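Local coordinates for Tle cognate immunity protein 4 C-terminal domain-containing protein (Pseudomonas aeruginosa PAO1, PDB 4R1D) that probably protects the bacterium from its own type VI secretion lipase effector Tle4 by binding it as the cognate immunity protein Tli4, at residues B[255-260]-B[293-298]. Numbering follows the deposited sequence.
Sequences PNLTAG and DSIRVR
I295 sets its two branches against neighbouring same-face residues of strand 256-263, one on L257 and the other on A259. Both branches leave its CB and reach different residues. CG2 stands anti to the backbone N and meets the CD2 methyl of L257 at 3.7 Å, the closest approach between the two segments. CG1 carries the second branch. Its chain runs on extended, with chi2 at 173°, until the terminal CD1 settles 4.1 Å from the CB of A259. L257 and A259 are two apart on an extended strand, which puts both on the face turned to I295, while T258 between them points its CB away and packs on W96 of the partner chain. L257 and I295 slide past each other in opposite directions, and the two methyls meet alongside.

In the fold, this is a loop leaving helix 281-292 laid over a face of the antiparallel strands 176-183, 256-263 and 236-245 in the C-terminal domain of the immunity protein. Strand 256-263 pairs there with both of the others, and F180 of strand 176-183 touches both I295 and L257.

Just past I295 the chain becomes the short strand 296-297, beside strand 14-18. R296 turns its CB away from 255-260, and its NH1 gives a hydrogen bond of 2.8 Å to the O of S294, which lies in the guanidinium plane at its edge. The same NH1 makes a salt bridge to D17, while the S294 hydroxyl bonds to the backbone of I291 and D17.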
loop_
_atom_site.group_PDB
_atom_site.type_symbol
_atom_site.label_atom_id
_atom_site.label_comp_id
_atom_site.label_asym_id
_atom_site.label_seq_id
_atom_site.Cartn_x
_atom_site.Cartn_y
_atom_site.Cartn_z
ATOM N N PRO B 255 21.995 4.802 16.544
ATOM C CA PRO B 255 21.047 4.064 15.710
ATOM C C PRO B 255 21.189 4.508 14.265
ATOM O O PRO B 255 21.990 5.389 13.967
ATOM C CB PRO B 255 19.691 4.514 16.260
ATOM C CG PRO B 255 19.931 5.918 16.682
ATOM C CD PRO B 255 21.356 5.942 17.228
ATOM N N ASN B 256 20.431 3.898 13.366
ATOM C CA ASN B 256 20.349 4.440 12.028
ATOM C C ASN B 256 19.689 5.819 12.133
ATOM O O ASN B 256 18.716 5.975 12.866
ATOM C CB ASN B 256 19.525 3.524 11.142
ATOM C CG ASN B 256 19.313 4.098 9.771
ATOM O OD1 ASN B 256 18.277 4.705 9.501
ATOM N ND2 ASN B 256 20.298 3.927 8.891
ATOM N N LEU B 257 20.243 6.811 11.435
ATOM C CA LEU B 257 19.709 8.168 11.478
ATOM C C LEU B 257 19.565 8.700 10.063
ATOM O O LEU B 257 20.477 8.596 9.263
ATOM C CB LEU B 257 20.653 9.089 12.260
ATOM C CG LEU B 257 20.078 10.290 13.014
ATOM C CD1 LEU B 257 19.273 9.816 14.201
ATOM C CD2 LEU B 257 21.203 11.205 13.479
ATOM N N THR B 258 18.414 9.279 9.751
ATOM C CA THR B 258 18.280 9.901 8.448
ATOM C C THR B 258 17.751 11.324 8.596
ATOM O O THR B 258 17.013 11.639 9.534
ATOM C CB THR B 258 17.342 9.107 7.488
ATOM O OG1 THR B 258 16.029 9.018 8.057
ATOM C CG2 THR B 258 17.891 7.695 7.222
ATOM N N ALA B 259 18.169 12.166 7.668
ATOM C CA ALA B 259 17.622 13.505 7.510
ATOM C C ALA B 259 17.411 13.703 6.022
ATOM O O ALA B 259 18.253 13.316 5.205
ATOM C CB ALA B 259 18.597 14.559 8.072
ATOM N N GLY B 260 16.279 14.291 5.652
ATOM C CA GLY B 260 15.977 14.475 4.243
ATOM C C GLY B 260 15.201 15.753 4.038
ATOM O O GLY B 260 14.424 16.151 4.895
ATOM N N ASP B 293 23.468 20.259 10.649
ATOM C CA ASP B 293 24.601 20.495 11.533
ATOM C C ASP B 293 24.183 20.676 12.998
ATOM O O ASP B 293 25.031 20.682 13.883
ATOM C CB ASP B 293 25.423 21.689 11.052
ATOM C CG ASP B 293 26.261 21.368 9.831
ATOM O OD1 ASP B 293 26.631 20.188 9.633
ATOM O OD2 ASP B 293 26.554 22.307 9.062
ATOM N N SER B 294 22.879 20.805 13.252
ATOM C CA SER B 294 22.374 20.938 14.615
ATOM C C SER B 294 22.005 19.595 15.254
ATOM O O SER B 294 21.621 19.546 16.420
ATOM C CB SER B 294 21.170 21.889 14.660
ATOM O OG SER B 294 19.965 21.229 14.300
ATOM N N ILE B 295 22.099 18.508 14.489
ATOM C CA ILE B 295 21.738 17.187 15.002
ATOM C C ILE B 295 22.803 16.641 15.946
ATOM O O ILE B 295 23.976 16.529 15.577
ATOM C CB ILE B 295 21.553 16.174 13.852
ATOM C CG1 ILE B 295 20.459 16.665 12.891
ATOM C CG2 ILE B 295 21.293 14.770 14.406
ATOM C CD1 ILE B 295 20.315 15.808 11.622
ATOM N N ARG B 296 22.395 16.306 17.163
ATOM C CA ARG B 296 23.305 15.686 18.120
ATOM C C ARG B 296 22.567 14.843 19.153
ATOM O O ARG B 296 21.401 15.092 19.456
ATOM C CB ARG B 296 24.198 16.740 18.805
ATOM C CG ARG B 296 23.517 17.612 19.866
ATOM C CD ARG B 296 22.711 18.725 19.243
ATOM N NE ARG B 296 22.413 19.790 20.212
ATOM C CZ ARG B 296 21.679 20.866 19.943
ATOM N NH1 ARG B 296 21.140 21.031 18.741
ATOM N NH2 ARG B 296 21.475 21.786 20.883
ATOM N N VAL B 297 23.251 13.834 19.682
ATOM C CA VAL B 297 22.730 13.043 20.773
ATOM C C VAL B 297 22.509 13.972 21.950
ATOM O O VAL B 297 23.335 14.842 22.223
ATOM C CB VAL B 297 23.734 11.957 21.198
ATOM C CG1 VAL B 297 23.216 11.201 22.406
ATOM C CG2 VAL B 297 24.000 11.006 20.050
ATOM N N ARG B 298 21.396 13.795 22.647
ATOM C CA ARG B 298 21.114 14.626 23.807
ATOM C C ARG B 298 22.142 14.312 24.888
ATOM O O ARG B 298 22.262 13.161 25.301
ATOM C CB ARG B 298 19.706 14.351 24.338
ATOM C CG ARG B 298 19.282 15.308 25.456
ATOM C CD ARG B 298 17.863 15.046 25.943
ATOM N NE ARG B 298 17.788 13.933 26.887
ATOM C CZ ARG B 298 17.350 12.718 26.587
ATOM N NH1 ARG B 298 16.931 12.442 25.350
ATOM N NH2 ARG B 298 17.318 11.778 27.523
#